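PDB 1LRZ: aminoacyltransferase FemA from Staphylococcus aureus, which catalyses the addition of glycines 2 and 3 to the pentaglycine bridge of staphylococcal peptidoglycan, taking them from glycyl-tRNA(Gly). Local coordinates for residues R235-L240 with W347-Y352; L201-S206 with E310-A315; P62-F67 with Y406-A411. All blocks are in the same frame, centred on the assembly; numbering follows the deposited sequence.

Contact 1. Residues R235-L240 with W347-Y352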
ATOM      1  N   ARG A 235       4.411  -3.896 -11.884  1.00 17.54           N
ATOM      2  CA  ARG A 235       3.764  -2.905 -11.038  1.00 17.51           C
ATOM      3  C   ARG A 235       3.193  -3.516  -9.768  1.00 18.42           C
ATOM      4  O   ARG A 235       2.374  -2.915  -9.071  1.00 17.28           O
ATOM      5  CB  ARG A 235       2.718  -2.145 -11.841  1.00 19.20           C
ATOM      6  CG  ARG A 235       3.395  -1.490 -13.038  1.00 21.86           C
ATOM      7  CD  ARG A 235       2.759  -0.214 -13.424  1.00 30.36           C
ATOM      8  NE  ARG A 235       3.462   0.424 -14.532  1.00 29.79           N
ATOM      9  CZ  ARG A 235       3.128   1.616 -15.007  1.00 31.56           C
ATOM     10  NH1 ARG A 235       3.800   2.148 -16.024  1.00 28.99           N
ATOM     11  NH2 ARG A 235       2.121   2.276 -14.448  1.00 23.36           N
ATOM     12  N   VAL A 236       3.638  -4.734  -9.478  1.00 17.73           N
ATOM     13  CA  VAL A 236       3.248  -5.412  -8.253  1.00 16.54           C
ATOM     14  C   VAL A 236       4.465  -6.168  -7.719  1.00 18.57           C
ATOM     15  O   VAL A 236       5.229  -6.743  -8.484  1.00 16.66           O
ATOM     16  CB  VAL A 236       2.057  -6.391  -8.478  1.00 19.63           C
ATOM     17  CG1 VAL A 236       2.382  -7.395  -9.577  1.00 22.25           C
ATOM     18  CG2 VAL A 236       1.742  -7.120  -7.177  1.00 24.45           C
ATOM     19  N   LEU A 237       4.652  -6.144  -6.403  1.00 18.54           N
ATOM     20  CA  LEU A 237       5.759  -6.847  -5.770  1.00 16.78           C
ATOM     21  C   LEU A 237       5.207  -7.479  -4.504  1.00 17.41           C
ATOM     22  O   LEU A 237       4.316  -6.911  -3.859  1.00 12.83           O
ATOM     23  CB  LEU A 237       6.906  -5.881  -5.430  1.00 19.81           C
ATOM     24  CG  LEU A 237       7.791  -5.421  -6.594  1.00 19.41           C
ATOM     25  CD1 LEU A 237       8.816  -4.401  -6.093  1.00 21.65           C
ATOM     26  CD2 LEU A 237       8.484  -6.645  -7.209  1.00 18.74           C
ATOM     27  N   VAL A 238       5.738  -8.650  -4.161  1.00 15.62           N
ATOM     28  CA  VAL A 238       5.293  -9.405  -2.994  1.00 15.66           C
ATOM     29  C   VAL A 238       6.477  -9.696  -2.076  1.00 19.13           C
ATOM     30  O   VAL A 238       6.997 -10.816  -2.047  1.00 19.16           O
ATOM     31  CB  VAL A 238       4.656 -10.761  -3.414  1.00 20.12           C
ATOM     32  CG1 VAL A 238       4.094 -11.495  -2.188  1.00 18.24           C
ATOM     33  CG2 VAL A 238       3.549 -10.526  -4.443  1.00 19.19           C
ATOM     34  N   PRO A 239       6.931  -8.684  -1.322  1.00 17.15           N
ATOM     35  CA  PRO A 239       8.065  -8.935  -0.431  1.00 18.39           C
ATOM     36  C   PRO A 239       7.710  -9.892   0.709  1.00 19.32           C
ATOM     37  O   PRO A 239       6.615  -9.834   1.266  1.00 18.17           O
ATOM     38  CB  PRO A 239       8.422  -7.540   0.077  1.00 18.80           C
ATOM     39  CG  PRO A 239       7.079  -6.818   0.066  1.00 17.30           C
ATOM     40  CD  PRO A 239       6.482  -7.278  -1.242  1.00 18.18           C
ATOM     41  N   LEU A 240       8.648 -10.780   1.025  1.00 20.95           N
ATOM     42  CA  LEU A 240       8.507 -11.744   2.108  1.00 19.20           C
ATOM     43  C   LEU A 240       9.712 -11.582   3.041  1.00 20.72           C
ATOM     44  O   LEU A 240      10.863 -11.656   2.596  1.00 18.64           O
ATOM     45  CB  LEU A 240       8.494 -13.191   1.577  1.00 17.42           C
ATOM     46  CG  LEU A 240       8.737 -14.238   2.692  1.00 21.17           C
ATOM     47  CD1 LEU A 240       7.476 -14.365   3.551  1.00 18.36           C
ATOM     48  CD2 LEU A 240       9.131 -15.600   2.112  1.00 18.81           C
ATOM     49  N   TRP A 347      10.104  -1.451   5.615  1.00 14.28           N
ATOM     50  CA  TRP A 347      11.340  -0.734   5.323  1.00 18.32           C
ATOM     51  C   TRP A 347      11.838  -0.990   3.904  1.00 18.57           C
ATOM     52  O   TRP A 347      12.362  -0.085   3.247  1.00 16.99           O
ATOM     53  CB  TRP A 347      12.430  -1.098   6.331  1.00 17.95           C
ATOM     54  CG  TRP A 347      13.632  -0.199   6.255  1.00 21.96           C
ATOM     55  CD1 TRP A 347      14.933  -0.583   6.087  1.00 23.83           C
ATOM     56  CD2 TRP A 347      13.650   1.234   6.376  1.00 20.95           C
ATOM     57  NE1 TRP A 347      15.756   0.516   6.091  1.00 23.59           N
ATOM     58  CE2 TRP A 347      14.999   1.641   6.260  1.00 25.00           C
ATOM     59  CE3 TRP A 347      12.659   2.207   6.550  1.00 22.80           C
ATOM     60  CZ2 TRP A 347      15.383   2.988   6.341  1.00 25.40           C
ATOM     61  CZ3 TRP A 347      13.040   3.544   6.630  1.00 23.15           C
ATOM     62  CH2 TRP A 347      14.394   3.921   6.515  1.00 25.79           C
ATOM     63  N   GLU A 348      11.677  -2.223   3.430  1.00 18.70           N
ATOM     64  CA  GLU A 348      12.117  -2.562   2.077  1.00 17.70           C
ATOM     65  C   GLU A 348      11.369  -1.727   1.037  1.00 16.98           C
ATOM     66  O   GLU A 348      11.974  -1.180   0.120  1.00 12.96           O
ATOM     67  CB  GLU A 348      11.883  -4.055   1.793  1.00 19.70           C
ATOM     68  CG  GLU A 348      12.144  -4.503   0.336  1.00 22.16           C
ATOM     69  CD  GLU A 348      13.626  -4.638   0.001  1.00 28.14           C
ATOM     70  OE1 GLU A 348      14.378  -5.208   0.824  1.00 26.66           O
ATOM     71  OE2 GLU A 348      14.046  -4.190  -1.094  1.00 26.30           O
ATOM     72  N   MET A 349      10.056  -1.617   1.190  1.00 16.02           N
ATOM     73  CA  MET A 349       9.265  -0.889   0.208  1.00 16.04           C
ATOM     74  C   MET A 349       9.337   0.633   0.330  1.00 15.91           C
ATOM     75  O   MET A 349       9.215   1.341  -0.667  1.00 15.87           O
ATOM     76  CB  MET A 349       7.831  -1.413   0.228  1.00 13.22           C
ATOM     77  CG  MET A 349       7.759  -2.922  -0.151  1.00 15.39           C
ATOM     78  SD  MET A 349       8.636  -3.388  -1.709  1.00  3.96           S
ATOM     79  CE  MET A 349       7.876  -2.332  -2.785  1.00 14.00           C
ATOM     80  N   ILE A 350       9.537   1.143   1.542  1.00 15.88           N
ATOM     81  CA  ILE A 350       9.695   2.582   1.716  1.00 16.70           C
ATOM     82  C   ILE A 350      11.003   2.940   0.990  1.00 17.74           C
ATOM     83  O   ILE A 350      11.088   3.963   0.300  1.00 15.63           O
ATOM     84  CB  ILE A 350       9.832   2.962   3.210  1.00 17.55           C
ATOM     85  CG1 ILE A 350       8.461   2.887   3.887  1.00 16.60           C
ATOM     86  CG2 ILE A 350      10.465   4.335   3.345  1.00 12.65           C
ATOM     87  CD1 ILE A 350       8.506   3.104   5.390  1.00 17.01           C
ATOM     88  N   ASN A 351      12.019   2.085   1.142  1.00 14.21           N
ATOM     89  CA  ASN A 351      13.302   2.327   0.481  1.00 14.55           C
ATOM     90  C   ASN A 351      13.199   2.173  -1.025  1.00 18.58           C
ATOM     91  O   ASN A 351      13.894   2.872  -1.774  1.00 18.21           O
ATOM     92  CB  ASN A 351      14.387   1.407   1.047  1.00 16.08           C
ATOM     93  CG  ASN A 351      15.121   2.053   2.211  1.00 23.87           C
ATOM     94  OD1 ASN A 351      15.915   2.976   2.012  1.00 23.15           O
ATOM     95  ND2 ASN A 351      14.833   1.600   3.435  1.00 23.82           N
ATOM     96  N   TYR A 352      12.335   1.257  -1.469  1.00 16.01           N
ATOM     97  CA  TYR A 352      12.126   1.064  -2.894  1.00 15.99           C
ATOM     98  C   TYR A 352      11.698   2.428  -3.460  1.00 18.45           C
ATOM     99  O   TYR A 352      12.281   2.928  -4.425  1.00 17.11           O
ATOM    100  CB  TYR A 352      11.020   0.036  -3.136  1.00 14.31           C
ATOM    101  CG  TYR A 352      10.722  -0.201  -4.606  1.00 17.10           C
ATOM    102  CD1 TYR A 352      11.103  -1.393  -5.234  1.00 18.29           C
ATOM    103  CD2 TYR A 352      10.068   0.775  -5.374  1.00 19.93           C
ATOM    104  CE1 TYR A 352      10.835  -1.611  -6.595  1.00 20.01           C
ATOM    105  CE2 TYR A 352       9.799   0.572  -6.730  1.00 17.68           C
ATOM    106  CZ  TYR A 352      10.185  -0.623  -7.331  1.00 22.52           C
ATOM    107  OH  TYR A 352       9.929  -0.828  -8.664  1.00 23.88           O
TER

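Contact 2. Residues L201-S206 with E310-A315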
ATOM      1  N   LEU A 201       3.145 -17.851  -4.297  1.00 33.15           N
ATOM      2  CA  LEU A 201       2.051 -17.023  -3.815  1.00 34.92           C
ATOM      3  C   LEU A 201       1.379 -17.629  -2.579  1.00 35.16           C
ATOM      4  O   LEU A 201       0.890 -16.902  -1.716  1.00 38.02           O
ATOM      5  CB  LEU A 201       1.034 -16.790  -4.938  1.00 35.10           C
ATOM      6  CG  LEU A 201       0.059 -15.621  -4.755  1.00 38.48           C
ATOM      7  CD1 LEU A 201       0.805 -14.357  -4.334  1.00 34.74           C
ATOM      8  CD2 LEU A 201      -0.689 -15.396  -6.059  1.00 37.34           C
ATOM      9  N   PRO A 202       1.345 -18.969  -2.474  1.00 35.01           N
ATOM     10  CA  PRO A 202       0.709 -19.546  -1.282  1.00 35.15           C
ATOM     11  C   PRO A 202       1.407 -19.190   0.039  1.00 34.11           C
ATOM     12  O   PRO A 202       0.772 -19.209   1.100  1.00 32.67           O
ATOM     13  CB  PRO A 202       0.702 -21.052  -1.573  1.00 36.02           C
ATOM     14  CG  PRO A 202       1.800 -21.231  -2.598  1.00 39.77           C
ATOM     15  CD  PRO A 202       1.640 -20.013  -3.471  1.00 34.25           C
ATOM     16  N   ILE A 203       2.704 -18.875  -0.020  1.00 31.19           N
ATOM     17  CA  ILE A 203       3.428 -18.478   1.185  1.00 29.51           C
ATOM     18  C   ILE A 203       2.794 -17.176   1.668  1.00 30.15           C
ATOM     19  O   ILE A 203       2.514 -17.012   2.855  1.00 30.29           O
ATOM     20  CB  ILE A 203       4.929 -18.201   0.921  1.00 30.76           C
ATOM     21  CG1 ILE A 203       5.636 -19.476   0.462  1.00 33.42           C
ATOM     22  CG2 ILE A 203       5.586 -17.665   2.194  1.00 29.92           C
ATOM     23  CD1 ILE A 203       7.132 -19.295   0.252  1.00 31.11           C
ATOM     24  N   PHE A 204       2.577 -16.247   0.739  1.00 29.21           N
ATOM     25  CA  PHE A 204       1.959 -14.962   1.065  1.00 28.85           C
ATOM     26  C   PHE A 204       0.551 -15.213   1.597  1.00 28.83           C
ATOM     27  O   PHE A 204       0.128 -14.621   2.591  1.00 28.09           O
ATOM     28  CB  PHE A 204       1.873 -14.074  -0.184  1.00 29.59           C
ATOM     29  CG  PHE A 204       0.881 -12.950  -0.058  1.00 30.70           C
ATOM     30  CD1 PHE A 204       1.167 -11.833   0.729  1.00 28.70           C
ATOM     31  CD2 PHE A 204      -0.364 -13.032  -0.691  1.00 28.90           C
ATOM     32  CE1 PHE A 204       0.222 -10.812   0.891  1.00 29.37           C
ATOM     33  CE2 PHE A 204      -1.317 -12.018  -0.539  1.00 28.90           C
ATOM     34  CZ  PHE A 204      -1.024 -10.902   0.255  1.00 29.40           C
ATOM     35  N   ARG A 205      -0.164 -16.103   0.918  1.00 29.86           N
ATOM     36  CA  ARG A 205      -1.529 -16.458   1.286  1.00 36.34           C
ATOM     37  C   ARG A 205      -1.637 -17.005   2.704  1.00 36.69           C
ATOM     38  O   ARG A 205      -2.650 -16.802   3.374  1.00 36.86           O
ATOM     39  CB  ARG A 205      -2.073 -17.490   0.300  1.00 38.43           C
ATOM     40  CG  ARG A 205      -2.170 -16.976  -1.128  1.00 48.31           C
ATOM     41  CD  ARG A 205      -3.619 -16.782  -1.538  1.00 54.80           C
ATOM     42  NE  ARG A 205      -4.338 -15.921  -0.607  1.00 59.92           N
ATOM     43  CZ  ARG A 205      -5.660 -15.770  -0.596  1.00 63.04           C
ATOM     44  NH1 ARG A 205      -6.417 -16.426  -1.459  1.00 64.33           N
ATOM     45  NH2 ARG A 205      -6.235 -14.932   0.257  1.00 64.89           N
ATOM     46  N   SER A 206      -0.596 -17.690   3.163  1.00 36.58           N
ATOM     47  CA  SER A 206      -0.610 -18.259   4.506  1.00 39.57           C
ATOM     48  C   SER A 206      -0.739 -17.177   5.578  1.00 41.50           C
ATOM     49  O   SER A 206      -1.259 -17.438   6.661  1.00 42.75           O
ATOM     50  CB  SER A 206       0.661 -19.070   4.765  1.00 40.20           C
ATOM     51  OG  SER A 206       1.770 -18.208   4.976  1.00 43.00           O
ATOM     52  N   GLU A 310      13.875 -22.406   5.969  1.00 28.41           N
ATOM     53  CA  GLU A 310      13.344 -21.062   5.740  1.00 31.55           C
ATOM     54  C   GLU A 310      12.089 -20.812   6.551  1.00 30.27           C
ATOM     55  O   GLU A 310      11.088 -21.510   6.399  1.00 32.46           O
ATOM     56  CB  GLU A 310      13.007 -20.780   4.269  1.00 30.71           C
ATOM     57  CG  GLU A 310      12.589 -19.300   4.100  1.00 32.07           C
ATOM     58  CD  GLU A 310      12.155 -18.905   2.695  1.00 29.22           C
ATOM     59  OE1 GLU A 310      11.013 -19.228   2.289  1.00 33.65           O
ATOM     60  OE2 GLU A 310      12.957 -18.254   2.000  1.00 28.61           O
ATOM     61  N   LEU A 311      12.151 -19.808   7.417  1.00 29.76           N
ATOM     62  CA  LEU A 311      11.001 -19.455   8.229  1.00 28.08           C
ATOM     63  C   LEU A 311      10.417 -18.138   7.728  1.00 27.46           C
ATOM     64  O   LEU A 311      11.021 -17.071   7.893  1.00 24.91           O
ATOM     65  CB  LEU A 311      11.388 -19.305   9.703  1.00 28.84           C
ATOM     66  CG  LEU A 311      10.184 -18.987  10.599  1.00 32.23           C
ATOM     67  CD1 LEU A 311       9.213 -20.158  10.563  1.00 31.46           C
ATOM     68  CD2 LEU A 311      10.631 -18.706  12.028  1.00 32.76           C
ATOM     69  N   PRO A 312       9.249 -18.198   7.072  1.00 27.71           N
ATOM     70  CA  PRO A 312       8.617 -16.974   6.571  1.00 24.96           C
ATOM     71  C   PRO A 312       7.975 -16.320   7.782  1.00 25.86           C
ATOM     72  O   PRO A 312       7.312 -17.007   8.560  1.00 25.36           O
ATOM     73  CB  PRO A 312       7.592 -17.498   5.570  1.00 22.94           C
ATOM     74  CG  PRO A 312       7.181 -18.811   6.174  1.00 29.49           C
ATOM     75  CD  PRO A 312       8.501 -19.399   6.649  1.00 28.99           C
ATOM     76  N   ILE A 313       8.171 -15.015   7.963  1.00 20.84           N
ATOM     77  CA  ILE A 313       7.593 -14.358   9.134  1.00 22.03           C
ATOM     78  C   ILE A 313       6.645 -13.183   8.876  1.00 21.78           C
ATOM     79  O   ILE A 313       5.879 -12.797   9.761  1.00 20.39           O
ATOM     80  CB  ILE A 313       8.703 -13.916  10.091  1.00 21.88           C
ATOM     81  CG1 ILE A 313       9.661 -12.959   9.383  1.00 19.69           C
ATOM     82  CG2 ILE A 313       9.469 -15.157  10.581  1.00 22.29           C
ATOM     83  CD1 ILE A 313      10.635 -12.281  10.334  1.00 19.42           C
ATOM     84  N   SER A 314       6.688 -12.618   7.673  1.00 20.12           N
ATOM     85  CA  SER A 314       5.806 -11.503   7.331  1.00 19.01           C
ATOM     86  C   SER A 314       5.835 -11.318   5.815  1.00 20.12           C
ATOM     87  O   SER A 314       6.841 -11.611   5.167  1.00 17.21           O
ATOM     88  CB  SER A 314       6.282 -10.219   8.036  1.00 20.75           C
ATOM     89  OG  SER A 314       5.340  -9.162   7.912  1.00 24.07           O
ATOM     90  N   ALA A 315       4.729 -10.848   5.247  1.00 19.85           N
ATOM     91  CA  ALA A 315       4.671 -10.628   3.806  1.00 18.19           C
ATOM     92  C   ALA A 315       3.687  -9.519   3.479  1.00 18.31           C
ATOM     93  O   ALA A 315       2.790  -9.208   4.276  1.00 15.33           O
ATOM     94  CB  ALA A 315       4.264 -11.917   3.081  1.00 18.43           C
TER

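Contact 3. Residues P62-F67 with Y406-A411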
ATOM      1  N   PRO A  62     -23.718  -6.018 -16.855  1.00 24.71           N
ATOM      2  CA  PRO A  62     -25.152  -6.042 -17.161  1.00 24.03           C
ATOM      3  C   PRO A  62     -26.040  -6.051 -15.921  1.00 22.14           C
ATOM      4  O   PRO A  62     -25.776  -6.772 -14.963  1.00 24.09           O
ATOM      5  CB  PRO A  62     -25.308  -7.308 -18.009  1.00 24.62           C
ATOM      6  CG  PRO A  62     -24.191  -8.178 -17.541  1.00 31.41           C
ATOM      7  CD  PRO A  62     -23.041  -7.209 -17.390  1.00 24.77           C
ATOM      8  N   VAL A  63     -27.072  -5.213 -15.936  1.00 21.47           N
ATOM      9  CA  VAL A  63     -28.033  -5.139 -14.844  1.00 20.32           C
ATOM     10  C   VAL A  63     -29.415  -4.880 -15.432  1.00 23.06           C
ATOM     11  O   VAL A  63     -29.549  -4.250 -16.488  1.00 21.71           O
ATOM     12  CB  VAL A  63     -27.710  -3.999 -13.838  1.00 23.17           C
ATOM     13  CG1 VAL A  63     -26.377  -4.274 -13.155  1.00 24.53           C
ATOM     14  CG2 VAL A  63     -27.685  -2.642 -14.566  1.00 21.51           C
ATOM     15  N   MET A  64     -30.438  -5.373 -14.739  1.00 19.01           N
ATOM     16  CA  MET A  64     -31.814  -5.203 -15.171  1.00 20.11           C
ATOM     17  C   MET A  64     -32.067  -5.585 -16.645  1.00 19.01           C
ATOM     18  O   MET A  64     -32.698  -4.838 -17.408  1.00 18.70           O
ATOM     19  CB  MET A  64     -32.268  -3.767 -14.878  1.00 13.41           C
ATOM     20  CG  MET A  64     -32.216  -3.415 -13.375  1.00 20.69           C
ATOM     21  SD  MET A  64     -33.294  -4.460 -12.313  1.00 10.42           S
ATOM     22  CE  MET A  64     -34.801  -3.609 -12.569  1.00 17.82           C
ATOM     23  N   LYS A  65     -31.543  -6.748 -17.030  1.00 19.37           N
ATOM     24  CA  LYS A  65     -31.732  -7.326 -18.359  1.00 21.76           C
ATOM     25  C   LYS A  65     -31.015  -6.722 -19.558  1.00 21.40           C
ATOM     26  O   LYS A  65     -30.221  -7.394 -20.213  1.00 22.33           O
ATOM     27  CB  LYS A  65     -33.233  -7.375 -18.692  1.00 26.28           C
ATOM     28  CG  LYS A  65     -34.129  -7.828 -17.556  1.00 30.15           C
ATOM     29  CD  LYS A  65     -33.822  -9.240 -17.124  1.00 36.03           C
ATOM     30  CE  LYS A  65     -34.878  -9.718 -16.140  1.00 42.00           C
ATOM     31  NZ  LYS A  65     -34.601 -11.097 -15.648  1.00 48.74           N
ATOM     32  N   VAL A  66     -31.325  -5.468 -19.873  1.00 20.11           N
ATOM     33  CA  VAL A  66     -30.726  -4.829 -21.037  1.00 20.09           C
ATOM     34  C   VAL A  66     -29.837  -3.643 -20.717  1.00 21.64           C
ATOM     35  O   VAL A  66     -29.247  -3.057 -21.621  1.00 26.11           O
ATOM     36  CB  VAL A  66     -31.807  -4.320 -22.021  1.00 20.86           C
ATOM     37  CG1 VAL A  66     -32.528  -5.486 -22.661  1.00 20.38           C
ATOM     38  CG2 VAL A  66     -32.792  -3.403 -21.281  1.00 16.93           C
ATOM     39  N   PHE A  67     -29.736  -3.281 -19.446  1.00 20.64           N
ATOM     40  CA  PHE A  67     -28.920  -2.131 -19.069  1.00 19.06           C
ATOM     41  C   PHE A  67     -27.540  -2.490 -18.537  1.00 19.44           C
ATOM     42  O   PHE A  67     -27.156  -3.660 -18.482  1.00 17.51           O
ATOM     43  CB  PHE A  67     -29.664  -1.280 -18.037  1.00 18.58           C
ATOM     44  CG  PHE A  67     -30.948  -0.699 -18.550  1.00 20.32           C
ATOM     45  CD1 PHE A  67     -32.148  -1.378 -18.382  1.00 18.93           C
ATOM     46  CD2 PHE A  67     -30.950   0.514 -19.236  1.00 22.47           C
ATOM     47  CE1 PHE A  67     -33.348  -0.859 -18.894  1.00 20.18           C
ATOM     48  CE2 PHE A  67     -32.142   1.046 -19.753  1.00 25.16           C
ATOM     49  CZ  PHE A  67     -33.342   0.354 -19.580  1.00 20.00           C
ATOM     50  N   TYR A 406     -34.009   2.323 -12.275  1.00 22.76           N
ATOM     51  CA  TYR A 406     -33.020   2.295 -11.202  1.00 23.20           C
ATOM     52  C   TYR A 406     -33.738   2.145  -9.850  1.00 25.37           C
ATOM     53  O   TYR A 406     -33.252   1.461  -8.941  1.00 22.06           O
ATOM     54  CB  TYR A 406     -32.182   3.572 -11.227  1.00 22.86           C
ATOM     55  CG  TYR A 406     -31.111   3.597 -10.158  1.00 26.79           C
ATOM     56  CD1 TYR A 406     -30.084   2.647 -10.152  1.00 23.20           C
ATOM     57  CD2 TYR A 406     -31.134   4.556  -9.144  1.00 26.63           C
ATOM     58  CE1 TYR A 406     -29.101   2.653  -9.161  1.00 29.87           C
ATOM     59  CE2 TYR A 406     -30.159   4.572  -8.143  1.00 32.26           C
ATOM     60  CZ  TYR A 406     -29.146   3.616  -8.158  1.00 30.54           C
ATOM     61  OH  TYR A 406     -28.199   3.616  -7.160  1.00 33.66           O
ATOM     62  N   ALA A 407     -34.902   2.780  -9.723  1.00 26.10           N
ATOM     63  CA  ALA A 407     -35.683   2.679  -8.490  1.00 28.75           C
ATOM     64  C   ALA A 407     -36.076   1.216  -8.257  1.00 29.94           C
ATOM     65  O   ALA A 407     -35.978   0.703  -7.140  1.00 28.98           O
ATOM     66  CB  ALA A 407     -36.935   3.558  -8.579  1.00 29.69           C
ATOM     67  N   ALA A 408     -36.515   0.539  -9.316  1.00 29.77           N
ATOM     68  CA  ALA A 408     -36.901  -0.863  -9.194  1.00 29.80           C
ATOM     69  C   ALA A 408     -35.677  -1.699  -8.814  1.00 30.88           C
ATOM     70  O   ALA A 408     -35.760  -2.606  -7.982  1.00 27.23           O
ATOM     71  CB  ALA A 408     -37.492  -1.365 -10.513  1.00 31.25           C
ATOM     72  N   TYR A 409     -34.542  -1.368  -9.426  1.00 31.99           N
ATOM     73  CA  TYR A 409     -33.286  -2.069  -9.188  1.00 32.68           C
ATOM     74  C   TYR A 409     -32.837  -2.000  -7.728  1.00 35.69           C
ATOM     75  O   TYR A 409     -32.388  -3.001  -7.157  1.00 34.31           O
ATOM     76  CB  TYR A 409     -32.186  -1.482 -10.071  1.00 32.40           C
ATOM     77  CG  TYR A 409     -30.817  -2.042  -9.780  1.00 34.26           C
ATOM     78  CD1 TYR A 409     -30.488  -3.353 -10.136  1.00 34.90           C
ATOM     79  CD2 TYR A 409     -29.846  -1.266  -9.140  1.00 35.40           C
ATOM     80  CE1 TYR A 409     -29.226  -3.876  -9.867  1.00 36.73           C
ATOM     81  CE2 TYR A 409     -28.580  -1.779  -8.864  1.00 36.83           C
ATOM     82  CZ  TYR A 409     -28.278  -3.084  -9.232  1.00 38.36           C
ATOM     83  OH  TYR A 409     -27.024  -3.591  -8.973  1.00 42.57           O
ATOM     84  N   THR A 410     -32.949  -0.817  -7.133  1.00 35.75           N
ATOM     85  CA  THR A 410     -32.537  -0.626  -5.749  1.00 38.91           C
ATOM     86  C   THR A 410     -33.494  -1.325  -4.792  1.00 41.14           C
ATOM     87  O   THR A 410     -33.085  -1.817  -3.739  1.00 42.82           O
ATOM     88  CB  THR A 410     -32.458   0.873  -5.394  1.00 37.34           C
ATOM     89  OG1 THR A 410     -33.689   1.514  -5.734  1.00 39.39           O
ATOM     90  CG2 THR A 410     -31.333   1.542  -6.153  1.00 38.32           C
ATOM     91  N   ALA A 411     -34.767  -1.371  -5.171  1.00 42.43           N
ATOM     92  CA  ALA A 411     -35.789  -2.019  -4.360  1.00 43.75           C
ATOM     93  C   ALA A 411     -35.473  -3.499  -4.190  1.00 46.01           C
ATOM     94  O   ALA A 411     -35.867  -4.113  -3.199  1.00 47.81           O
ATOM     95  CB  ALA A 411     -37.151  -1.851  -5.011  1.00 42.84           C
TER

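Contact 1. Residues R235-L240 with W347-Y352
Leu-237 pushes one methyl into a notch on helix 341-355, between Met-349 and Tyr-352, a compact case of a helix lying on a β-sheet. This is the close part of the contact: CD1 of Leu-237 stands 3.5 Å from CE1 of Tyr-352, which it approaches obliquely to the ring, the two side chains crossing at about a right angle, although both residues remain partly exposed. The same CD1 also meets the end of the methionine, 4.0 Å from Met-349 CE. That methyl gets there by folding: the Met-349 chain bends at both chi2 (-51°) and chi3 (-56°), which turns CE from the helix toward Leu-237 while CG stays behind for the proline. Pro-239 takes the near part of the chain, its CG resting 4.0 Å from Met-349 CG. Proline and methionine are both buried, and their meeting is wholly apolar.

The loose side belongs to Glu-348. It also starts out facing the strand, but its side chain comes no nearer than 4.8 Å to Pro-239 and lies instead against Val-193 and Phe-195. Strand 310-320 joins in alongside: Phe-318 touches both Pro-239 and Met-349, and Ile-320 touches Tyr-352. Helix 341-355 thus covers strand 236-244 together with its two sheet neighbours, 192-195 and 310-320, while Trp-347 carries the helix on to helix 168-173.

Contact 2. Residues L201-S206 with E310-A315
Ile-203 of the short helix 201-207 reaches across to Pro-312 and Glu-310 on strand 310-320, and its two branches divide the work. From CB, the CG2 methyl runs anti to the backbone N and lands on the proline ring, 3.9 Å from Pro-312 CB, the two side chains crossing at about a right angle. The other branch leaves CB through CG1, anti to the carbonyl carbon (chi1 -64°), and serves as a spacer. Extended at chi2, it carries CD1 toward the carboxylate of Glu-310, where OE1 lies 4.4 Å away. This is a loose approach at the margin, since the polar end of Glu-310 is engaged elsewhere, OE2 forming a salt bridge with Arg-194.

The next residue, Phe-204, makes the more deeply buried half of the contact. Its CD1 sits 3.9 Å from the CB of Ala-315, which meets the ring at its edge, near the ring plane. The small alanine lets the backbones close in, the CA atoms of Phe-204 and Ala-315 being 5.8 Å apart. Why Ala-315 follows Pro-312 on this face, three residues on rather than two, is explained by a classic β bulge: Ile-313 and Ser-314 both lie opposite Ala-241.

Over these segments the helix and strand axes lie 84° apart in direction and approach to 8.2 Å. Leu-240 and Val-238 of the neighbouring strand 236-244 extend the floor beneath Ile-203 and Phe-204, while Tyr-225 of helix 222-232 meets the phenylalanine ring edge-to-face.

Contact 3. Residues P62-F67 with Y406-A411
Met-64 at the tip of a β-hairpin, joining strands 52-63 and 67-78, makes a Met-aromatic contact with Tyr-409 of the C-terminal helix 403-411. The sulfur lies at the ring edge and in its plane: SD is 5.1 Å from the Tyr-409 centroid, 82° off the ring normal. The chain bends at chi2 (-61°) and chi3 (-82°), which wraps the thioether round the base of the tyrosine instead of sending it straight past.

Apolar contacts flank the sulfur-aromatic one. Met-64 CG approaches the ring obliquely, 3.7 Å from CD1 of Tyr-409. The terminal CE lies against the helix backbone, 3.9 Å from Tyr-409 N, and also reaches the CB of Ala-408 at 4.1 Å. Val-63 adds a looser touch farther out along the ring, its CB standing 4.3 Å from Tyr-409 CE1. Leu-103 of strand 102-107 backs both Val-63 and Met-64, so the hairpin end and the helix meet beside the same sheet, at the protein surface.

Hydrogen bonds within each partner help set its shape. On the helix, Ala-407 O accepts from both Ala-411 N and the hydroxyl of Thr-410, the two donors reaching it from one face of the carbonyl plane; the CG2 of Thr-410 lies over a face of the Tyr-406 ring. On the hairpin, Val-63 and Phe-67 bond to each other, weakly in one direction, across a three-residue loop. Within that loop Lys-65 has the positive phi of a classic γ-turn, closed by the 2.9 Å bond from Val-66 N to Met-64 O.

Contacts 1 and 2 belong to one neighbourhood, their centres about 14 Å apart, because strands 236-244 and 310-320 lie side by side in the nine-stranded sheet. Their segments interleave along the chain (201-206, 235-240, 310-315, 347-352), and they touch directly: Leu-240 CD1 lies 3.7 Å from Pro-312 CB. The long helices 245-272 and 277-307 leave and re-enter the sheet between these two strands. Contact 3 lies apart, about 42 Å from contact 1 and 43 Å from contact 2, centre to centre, beside the seven-stranded sheet. Its segments bracket all the others in sequence, so the C-terminal helix packs beside a sheet built largely from the N-terminal part of the chain.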